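Local coordinates for protein guanylate kinase (Stenotrophomonas maltophilia, PDB 6WCT) that catalyses the ATP-dependent phosphorylation of GMP to GDP, a step thought to be essential for recycling GMP and, indirectly, cGMP, at residues L24-A29 and P132-V137; S37-T42 and D193-I198; F138-S143 and D171-F176. One frame throughout, in Å; residues are numbered along the deposited sequence.

Contact 1 (L24-A29 and P132-V137)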
loop_
_atom_site.group_PDB
_atom_site.type_symbol
_atom_site.label_atom_id
_atom_site.label_comp_id
_atom_site.label_asym_id
_atom_site.label_seq_id
_atom_site.Cartn_x
_atom_site.Cartn_y
_atom_site.Cartn_z
ATOM N N LEU A 24 -0.000 5.168 12.759
ATOM C CA LEU A 24 0.903 4.267 13.453
ATOM C C LEU A 24 1.361 3.178 12.496
ATOM O O LEU A 24 0.537 2.533 11.839
ATOM C CB LEU A 24 0.218 3.660 14.676
ATOM C CG LEU A 24 1.082 2.891 15.671
ATOM C CD1 LEU A 24 2.286 3.749 16.118
ATOM C CD2 LEU A 24 0.234 2.501 16.877
ATOM N N TYR A 25 2.668 3.020 12.383
ATOM C CA TYR A 25 3.309 2.046 11.507
ATOM C C TYR A 25 4.048 1.024 12.348
ATOM O O TYR A 25 4.644 1.377 13.371
ATOM C CB TYR A 25 4.295 2.730 10.556
ATOM C CG TYR A 25 3.637 3.717 9.630
ATOM C CD1 TYR A 25 3.076 3.301 8.429
ATOM C CD2 TYR A 25 3.516 5.053 9.981
ATOM C CE1 TYR A 25 2.469 4.197 7.577
ATOM C CE2 TYR A 25 2.894 5.956 9.137
ATOM C CZ TYR A 25 2.376 5.520 7.935
ATOM O OH TYR A 25 1.741 6.404 7.088
ATOM N N ILE A 26 3.979 -0.246 11.944
ATOM C CA ILE A 26 4.783 -1.296 12.559
ATOM C C ILE A 26 5.610 -1.953 11.471
ATOM O O ILE A 26 5.065 -2.360 10.439
ATOM C CB ILE A 26 3.930 -2.355 13.281
ATOM C CG1 ILE A 26 3.086 -1.722 14.377
ATOM C CG2 ILE A 26 4.833 -3.428 13.895
ATOM C CD1 ILE A 26 2.278 -2.741 15.163
ATOM N N VAL A 27 6.916 -2.057 11.698
ATOM C CA VAL A 27 7.805 -2.820 10.825
ATOM C C VAL A 27 8.451 -3.895 11.696
ATOM O O VAL A 27 9.186 -3.580 12.642
ATOM C CB VAL A 27 8.882 -1.953 10.151
ATOM C CG1 VAL A 27 9.764 -2.833 9.280
ATOM C CG2 VAL A 27 8.270 -0.826 9.357
ATOM N N ALA A 28 8.172 -5.159 11.381
ATOM C CA ALA A 28 8.702 -6.276 12.136
ATOM C C ALA A 28 9.623 -7.108 11.259
ATOM O O ALA A 28 9.448 -7.190 10.041
ATOM C CB ALA A 28 7.600 -7.167 12.649
ATOM N N ALA A 29 10.556 -7.768 11.904
ATOM C CA ALA A 29 11.544 -8.606 11.243
ATOM C C ALA A 29 12.360 -9.287 12.323
ATOM O O ALA A 29 12.617 -8.674 13.367
ATOM C CB ALA A 29 12.463 -7.773 10.347
ATOM N N PRO A 132 -6.751 0.517 15.644
ATOM C CA PRO A 132 -7.232 -0.341 14.545
ATOM C C PRO A 132 -6.452 -0.182 13.251
ATOM O O PRO A 132 -6.023 -1.184 12.657
ATOM C CB PRO A 132 -8.702 0.080 14.389
ATOM C CG PRO A 132 -9.086 0.675 15.697
ATOM C CD PRO A 132 -7.830 1.312 16.254
ATOM N N GLY A 133 -6.284 1.051 12.777
ATOM C CA GLY A 133 -5.784 1.258 11.432
ATOM C C GLY A 133 -4.276 1.245 11.292
ATOM O O GLY A 133 -3.739 1.851 10.362
ATOM N N THR A 134 -3.586 0.574 12.213
ATOM C CA THR A 134 -2.132 0.491 12.148
ATOM C C THR A 134 -1.705 -0.178 10.847
ATOM O O THR A 134 -2.300 -1.158 10.412
ATOM C CB THR A 134 -1.593 -0.291 13.349
ATOM O OG1 THR A 134 -1.947 0.382 14.567
ATOM C CG2 THR A 134 -0.113 -0.395 13.295
ATOM N N VAL A 135 -0.671 0.361 10.214
ATOM C CA VAL A 135 -0.121 -0.208 8.989
ATOM C C VAL A 135 1.064 -1.078 9.395
ATOM O O VAL A 135 2.047 -0.569 9.937
ATOM C CB VAL A 135 0.309 0.894 8.006
ATOM C CG1 VAL A 135 1.037 0.288 6.777
ATOM C CG2 VAL A 135 -0.890 1.692 7.562
ATOM N N THR A 136 0.997 -2.383 9.113
ATOM C CA THR A 136 2.004 -3.323 9.616
ATOM C C THR A 136 2.732 -4.004 8.458
ATOM O O THR A 136 2.099 -4.442 7.497
ATOM C CB THR A 136 1.371 -4.362 10.549
ATOM O OG1 THR A 136 0.480 -5.180 9.801
ATOM C CG2 THR A 136 0.551 -3.673 11.697
ATOM N N VAL A 137 4.062 -4.073 8.556
ATOM C CA VAL A 137 4.935 -4.592 7.507
ATOM C C VAL A 137 5.881 -5.630 8.103
ATOM O O VAL A 137 6.480 -5.393 9.155
ATOM C CB VAL A 137 5.767 -3.469 6.852
ATOM C CG1 VAL A 137 6.628 -4.038 5.696
ATOM C CG2 VAL A 137 4.874 -2.284 6.413
HETATM O O HOH W 1 -2.588 4.150 12.485
#
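In the parallel core sheet of the P-loop kinase fold, Tyr25, Ile26 and Val27 pair with Val135, Thr136 and Val137, the axes of the two short strands 4.6 Å apart and 12° from parallel. Four backbone bonds zip the pair: Val135 N to Leu24 O, Ile26 N to Val135 O, Val137 N to Ile26 O, and Ala28 N to Val137 O, the last 2.8 Å long and nearly straight (171° at the hydrogen). Alternation puts Tyr25, Val27, Val135 and Val137 on the face packed by helix 188-203 and, at Val27, by helix 35-45. There the Tyr25 ring lies alongside Val135, its CD1 3.7 Å from Val135 CB, while the phenol OH bonds to Ser202. Strand 24-28 is central in this sheet and runs on into Ala29, which opens the P-loop and belongs to the GMP pocket. Ile26 and Thr136 occupy the other face, Thr136 CG2 4.0 Å from Ile26 CB and Thr136 OG1 held by Asp180 N. Thr134, just before the strand, keeps OG1 beside its backbone N (chi1 -61°), bonded to Val131 O, which leaves the methyl CG2 3.6 Å from Ile26 CG1. A water accepts from Leu24 N at 2.8 Å.

Contact 2 (S37-T42 and D193-I198)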
loop_
_atom_site.group_PDB
_atom_site.type_symbol
_atom_site.label_atom_id
_atom_site.label_comp_id
_atom_site.label_asym_id
_atom_site.label_seq_id
_atom_site.Cartn_x
_atom_site.Cartn_y
_atom_site.Cartn_z
ATOM N N SER A 37 18.293 -0.945 9.299
ATOM C CA SER A 37 18.936 -0.176 8.235
ATOM C C SER A 37 17.911 0.265 7.198
ATOM O O SER A 37 17.985 1.385 6.673
ATOM C CB SER A 37 20.038 -1.000 7.575
ATOM O OG SER A 37 21.206 -0.991 8.366
ATOM N N ILE A 38 16.928 -0.591 6.907
ATOM C CA ILE A 38 15.896 -0.208 5.957
ATOM C C ILE A 38 15.036 0.921 6.526
ATOM O O ILE A 38 14.720 1.890 5.824
ATOM C CB ILE A 38 15.064 -1.442 5.568
ATOM C CG1 ILE A 38 15.949 -2.458 4.856
ATOM C CG2 ILE A 38 13.932 -1.052 4.651
ATOM C CD1 ILE A 38 15.264 -3.800 4.676
ATOM N N VAL A 39 14.642 0.812 7.800
ATOM C CA VAL A 39 13.798 1.835 8.430
ATOM C C VAL A 39 14.530 3.175 8.521
ATOM O O VAL A 39 13.974 4.234 8.192
ATOM C CB VAL A 39 13.337 1.354 9.819
ATOM C CG1 VAL A 39 12.904 2.528 10.695
ATOM C CG2 VAL A 39 12.214 0.353 9.689
ATOM N N ASN A 40 15.787 3.153 8.974
ATOM C CA ASN A 40 16.541 4.399 9.093
ATOM C C ASN A 40 16.698 5.086 7.743
ATOM O O ASN A 40 16.580 6.316 7.646
ATOM C CB ASN A 40 17.921 4.136 9.699
ATOM C CG ASN A 40 17.849 3.654 11.135
ATOM O OD1 ASN A 40 16.837 3.839 11.818
ATOM N ND2 ASN A 40 18.935 3.059 11.611
ATOM N N ALA A 41 16.977 4.318 6.684
ATOM C CA ALA A 41 17.076 4.940 5.363
ATOM C C ALA A 41 15.722 5.431 4.881
ATOM O O ALA A 41 15.636 6.449 4.186
ATOM C CB ALA A 41 17.673 3.969 4.344
ATOM N N THR A 42 14.657 4.721 5.232
ATOM C CA THR A 42 13.317 5.130 4.821
ATOM C C THR A 42 12.882 6.416 5.519
ATOM O O THR A 42 12.323 7.316 4.883
ATOM C CB THR A 42 12.336 4.006 5.129
ATOM O OG1 THR A 42 12.744 2.833 4.416
ATOM C CG2 THR A 42 10.931 4.395 4.693
ATOM N N ASP A 193 13.040 1.490 -1.225
ATOM C CA ASP A 193 12.008 1.990 -2.132
ATOM C C ASP A 193 10.648 1.390 -1.805
ATOM O O ASP A 193 9.623 2.083 -1.859
ATOM C CB ASP A 193 12.352 1.654 -3.579
ATOM C CG ASP A 193 13.540 2.412 -4.092
ATOM O OD1 ASP A 193 13.932 3.426 -3.474
ATOM O OD2 ASP A 193 14.067 1.986 -5.135
ATOM N N GLU A 194 10.620 0.089 -1.506
ATOM C CA GLU A 194 9.355 -0.600 -1.270
ATOM C C GLU A 194 8.718 -0.158 0.042
ATOM O O GLU A 194 7.503 0.037 0.115
ATOM C CB GLU A 194 9.589 -2.116 -1.304
ATOM C CG GLU A 194 10.043 -2.605 -2.708
ATOM C CD GLU A 194 10.159 -4.125 -2.840
ATOM O OE1 GLU A 194 10.329 -4.820 -1.816
ATOM O OE2 GLU A 194 10.076 -4.624 -3.987
ATOM N N LEU A 195 9.514 -0.005 1.094
ATOM C CA LEU A 195 8.942 0.496 2.335
ATOM C C LEU A 195 8.466 1.935 2.151
ATOM O O LEU A 195 7.438 2.332 2.710
ATOM C CB LEU A 195 9.951 0.367 3.478
ATOM C CG LEU A 195 9.416 0.650 4.885
ATOM C CD1 LEU A 195 8.290 -0.286 5.233
ATOM C CD2 LEU A 195 10.499 0.653 5.949
ATOM N N CYS A 196 9.199 2.739 1.375
ATOM C CA CYS A 196 8.717 4.090 1.094
ATOM C C CYS A 196 7.393 4.065 0.329
ATOM O O CYS A 196 6.496 4.863 0.616
ATOM C CB CYS A 196 9.767 4.894 0.323
ATOM S SG CYS A 196 11.247 5.328 1.279
ATOM N N ALA A 197 7.252 3.172 -0.656
ATOM C CA ALA A 197 5.983 3.089 -1.381
ATOM C C ALA A 197 4.832 2.735 -0.446
ATOM O O ALA A 197 3.735 3.286 -0.573
ATOM C CB ALA A 197 6.072 2.080 -2.520
ATOM N N ILE A 198 5.067 1.826 0.504
ATOM C CA ILE A 198 4.026 1.445 1.461
ATOM C C ILE A 198 3.621 2.644 2.313
ATOM O O ILE A 198 2.433 2.895 2.530
ATOM C CB ILE A 198 4.502 0.277 2.339
ATOM C CG1 ILE A 198 4.657 -1.004 1.508
ATOM C CG2 ILE A 198 3.559 0.084 3.567
ATOM C CD1 ILE A 198 5.279 -2.188 2.312
#
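Leu195 reaches from helix 193-198 into the side of helix 37-42, where one methyl, CD2, meets Ile38, Val39 and Thr42. The short helical segments lie 9.4 Å apart at closest approach and cross at -59°, and the nearest CA atoms, those of Thr42 and Cys196, are separated by 6.0 Å. Leu195 holds CG opposite its backbone N (chi1 -171°), and CD2 continues this extended line, reaching 4.0 Å from Ile38 CG2 and 4.1 Å from Val39 CG2. Both branched residues meet the leucine obliquely, each through a single methyl. Thr42 lies across Leu195 at about a right angle, with Thr42 OG1 3.5 Å from Leu195 CD2. Its conformation divides the two branches: OG1 sits beside Thr42's own N and turns back to donate to Ile38 O at 2.6 Å, whereas CG2 points on to Cys196 SG, 3.6 Å away. Ile38 O therefore accepts twice, from Thr42 N in the usual helical bond and from the hydroxyl, which stands 38° out of the carbonyl plane; the two donors arrive from opposite faces. Helix 35-45 is the helix that follows the P-loop, and helix 188-203 packs beside it on the same side of the core sheet, with Ile183 and Val137 also lying against Leu195. Asp193 forms a salt bridge with Arg45, a polar link between the same two helices, and Ala197 packs on Thr200 of the second subunit. Since Thr42 spends its hydroxyl proton inside its own helix, it offers Leu195 an oxygen whose donor capacity is already used; segments 37-42 and 193-198 themselves meet through methyl, hydroxyl-oxygen and sulfur contacts, whose hold probably rests on dispersion and buried apolar surface.

Contact 3 (F138-S143 and D171-F176). With 5GP (guanosine-5'-monophosphate), chain E.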
loop_
_atom_site.group_PDB
_atom_site.type_symbol
_atom_site.label_atom_id
_atom_site.label_comp_id
_atom_site.label_asym_id
_atom_site.label_seq_id
_atom_site.Cartn_x
_atom_site.Cartn_y
_atom_site.Cartn_z
ATOM N N PHE A 138 6.072 -6.753 7.410
ATOM C CA PHE A 138 7.052 -7.738 7.849
ATOM C C PHE A 138 8.175 -7.829 6.827
ATOM O O PHE A 138 7.928 -7.876 5.619
ATOM C CB PHE A 138 6.449 -9.139 8.053
ATOM C CG PHE A 138 7.248 -9.988 9.018
ATOM C CD1 PHE A 138 8.345 -10.705 8.590
ATOM C CD2 PHE A 138 6.910 -10.037 10.362
ATOM C CE1 PHE A 138 9.087 -11.459 9.485
ATOM C CE2 PHE A 138 7.643 -10.791 11.258
ATOM C CZ PHE A 138 8.735 -11.502 10.819
ATOM N N ILE A 139 9.412 -7.852 7.314
ATOM C CA ILE A 139 10.580 -7.918 6.435
ATOM C C ILE A 139 11.229 -9.272 6.642
ATOM O O ILE A 139 11.556 -9.652 7.775
ATOM C CB ILE A 139 11.552 -6.752 6.678
ATOM C CG1 ILE A 139 10.824 -5.425 6.389
ATOM C CG2 ILE A 139 12.795 -6.901 5.820
ATOM C CD1 ILE A 139 11.680 -4.178 6.463
ATOM N N LEU A 140 11.372 -10.013 5.551
ATOM C CA LEU A 140 11.960 -11.332 5.536
ATOM C C LEU A 140 13.367 -11.257 4.971
ATOM O O LEU A 140 13.631 -10.446 4.076
ATOM C CB LEU A 140 11.138 -12.311 4.686
ATOM C CG LEU A 140 9.733 -12.698 5.183
ATOM C CD1 LEU A 140 9.078 -13.684 4.212
ATOM C CD2 LEU A 140 9.801 -13.284 6.584
ATOM N N PRO A 141 14.266 -12.066 5.523
ATOM C CA PRO A 141 15.591 -12.212 4.940
ATOM C C PRO A 141 15.516 -13.016 3.656
ATOM O O PRO A 141 14.575 -13.795 3.454
ATOM C CB PRO A 141 16.374 -12.966 6.032
ATOM C CG PRO A 141 15.330 -13.757 6.734
ATOM C CD PRO A 141 14.112 -12.861 6.754
ATOM N N PRO A 142 16.479 -12.845 2.749
ATOM C CA PRO A 142 16.453 -13.610 1.491
ATOM C C PRO A 142 16.830 -15.083 1.658
ATOM O O PRO A 142 16.742 -15.833 0.680
ATOM C CB PRO A 142 17.458 -12.866 0.608
ATOM C CG PRO A 142 18.427 -12.275 1.594
ATOM C CD PRO A 142 17.617 -11.911 2.811
ATOM N N SER A 143 17.287 -15.509 2.834
ATOM C CA SER A 143 17.601 -16.913 3.090
ATOM C C SER A 143 17.941 -17.065 4.567
ATOM O O SER A 143 18.169 -16.078 5.275
ATOM C CB SER A 143 18.765 -17.397 2.238
ATOM O OG SER A 143 19.955 -16.777 2.683
ATOM N N ASP A 171 11.051 -18.453 15.068
ATOM C CA ASP A 171 9.857 -18.264 15.888
ATOM C C ASP A 171 9.158 -16.956 15.556
ATOM O O ASP A 171 7.925 -16.899 15.532
ATOM C CB ASP A 171 10.207 -18.320 17.375
ATOM C CG ASP A 171 10.640 -19.714 17.828
ATOM O OD1 ASP A 171 10.183 -20.716 17.239
ATOM O OD2 ASP A 171 11.441 -19.802 18.778
ATOM N N GLU A 172 9.922 -15.880 15.314
ATOM C CA GLU A 172 9.283 -14.614 14.965
ATOM C C GLU A 172 8.651 -14.698 13.584
ATOM O O GLU A 172 7.529 -14.224 13.385
ATOM C CB GLU A 172 10.275 -13.440 15.050
ATOM C CG GLU A 172 10.655 -12.987 16.477
ATOM C CD GLU A 172 11.666 -11.825 16.493
ATOM O OE1 GLU A 172 11.638 -11.005 15.547
ATOM O OE2 GLU A 172 12.498 -11.730 17.438
ATOM N N MET A 173 9.353 -15.306 12.624
ATOM C CA MET A 173 8.876 -15.389 11.251
ATOM C C MET A 173 7.642 -16.271 11.098
ATOM O O MET A 173 6.900 -16.097 10.123
ATOM C CB MET A 173 9.998 -15.890 10.324
ATOM C CG MET A 173 11.151 -14.908 10.192
ATOM S SD MET A 173 12.368 -15.420 8.947
ATOM C CE MET A 173 13.147 -16.823 9.753
ATOM N N LEU A 174 7.394 -17.193 12.036
ATOM C CA LEU A 174 6.191 -18.024 11.973
ATOM C C LEU A 174 4.915 -17.191 11.998
ATOM O O LEU A 174 3.862 -17.679 11.568
ATOM C CB LEU A 174 6.151 -19.007 13.144
ATOM C CG LEU A 174 6.985 -20.286 13.137
ATOM C CD1 LEU A 174 6.904 -20.923 14.521
ATOM C CD2 LEU A 174 6.486 -21.250 12.052
ATOM N N HIS A 175 4.987 -15.947 12.490
ATOM C CA HIS A 175 3.835 -15.064 12.630
ATOM C C HIS A 175 3.762 -14.011 11.539
ATOM O O HIS A 175 3.063 -13.011 11.718
ATOM C CB HIS A 175 3.853 -14.382 13.996
ATOM C CG HIS A 175 3.598 -15.307 15.145
ATOM N ND1 HIS A 175 2.338 -15.543 15.644
ATOM C CD2 HIS A 175 4.436 -16.103 15.848
ATOM C CE1 HIS A 175 2.414 -16.405 16.639
ATOM N NE2 HIS A 175 3.674 -16.773 16.773
ATOM N N PHE A 176 4.511 -14.181 10.442
ATOM C CA PHE A 176 4.520 -13.181 9.377
ATOM C C PHE A 176 3.130 -12.959 8.807
ATOM O O PHE A 176 2.834 -11.873 8.301
ATOM C CB PHE A 176 5.468 -13.610 8.243
ATOM C CG PHE A 176 4.829 -14.566 7.272
ATOM C CD1 PHE A 176 4.744 -15.915 7.577
ATOM C CD2 PHE A 176 4.253 -14.111 6.093
ATOM C CE1 PHE A 176 4.120 -16.808 6.727
ATOM C CE2 PHE A 176 3.616 -14.993 5.239
ATOM C CZ PHE A 176 3.550 -16.343 5.549
HETATM P P 5GP E . 16.658 -7.879 19.576
HETATM O O1P 5GP E . 17.109 -6.441 19.497
HETATM O O2P 5GP E . 17.502 -8.869 18.774
HETATM O O3P 5GP E . 16.481 -8.405 20.978
HETATM O "O5'" 5GP E . 15.195 -7.942 18.996
HETATM C "C5'" 5GP E . 14.355 -9.041 19.282
HETATM C "C4'" 5GP E . 12.959 -8.755 18.821
HETATM O "O4'" 5GP E . 12.326 -7.853 19.767
HETATM C "C3'" 5GP E . 12.874 -8.057 17.450
HETATM O "O3'" 5GP E . 11.828 -8.628 16.675
HETATM C "C2'" 5GP E . 12.466 -6.636 17.810
HETATM O "O2'" 5GP E . 11.744 -5.955 16.808
HETATM C "C1'" 5GP E . 11.620 -6.885 19.044
HETATM N N9 5GP E . 11.423 -5.704 19.867
HETATM C C8 5GP E . 12.230 -4.598 19.908
HETATM N N7 5GP E . 11.709 -3.605 20.579
HETATM C C5 5GP E . 10.490 -4.093 21.019
HETATM C C6 5GP E . 9.459 -3.468 21.744
HETATM O O6 5GP E . 9.451 -2.307 22.148
HETATM N N1 5GP E . 8.371 -4.301 21.936
HETATM C C2 5GP E . 8.279 -5.593 21.478
HETATM N N2 5GP E . 7.141 -6.253 21.729
HETATM N N3 5GP E . 9.249 -6.192 20.795
HETATM C C4 5GP E . 10.310 -5.393 20.597
#
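Phe138 lies with one face of its ring against Phe176, at the tightly packed part of the contact between strand 135-140 and the region where helix 159-173 leads into the turn from Met173 to Phe176. Phe176 CB sits 4.2 Å from the ring centroid and only 14° off the ring normal, a CH-pi contact made by the beta carbon. The Phe176 ring itself leads away: its chi1 of 83° places CG between the backbone N and carbonyl carbon. Met173 crosses Phe138 at about a right angle, its CG 4.1 Å from Phe138 CE1, and Phe138 CZ comes within 3.9 Å of Met173 CA. The turn is of type I, closed by Phe176 N to Met173 O, and brings these two partners to the same ring. In the P-loop kinase fold this is where a core strand gives way to the loops around the nucleotides, and Pro30 of the P-loop touches both Phe138 and Met173. Toward Pro141 fewer atoms meet, though the thioether comes close: Met173, extended at chi2 (-173°), carries SD to 3.8 Å from Pro141 CD and 4.1 Å from Leu140 CD2. Leu221 of the second subunit packs on Met173. Glu172 adds little to the apolar packing and extends its chain to GMP, where OE1 accepts from the ribose O3' at 2.6 Å. His94 bonds to the other carboxylate oxygen, OE2, which would limit rotation of the group. At the solvent side, Leu174 turns away from the strand and stays exposed, although it too meets Leu221 of the second subunit.

Contacts 1 and 3 share strand 135-140 and lie in series along the chain, their centres about 15 Å apart; the probable hydrogen bond between Ala28 O and Ile139 N (2.8 Å) continues the strand pairing of contact 1 into contact 3. The centre of contact 2 is about 13 Å from that of contact 1 and about 17 Å from that of contact 3. Its helices pack on one face of the same sheet, where Val27 CG1 meets Val39 CG2 at 4.0 Å. Along the chain the order is 24-29, 37-42, 132-137, 138-143, 171-176, 193-198, so contacts 1 and 2 interleave. The three border the P-loop from strand, helix and loop, and contacts 2 and 3 also touch the second subunit.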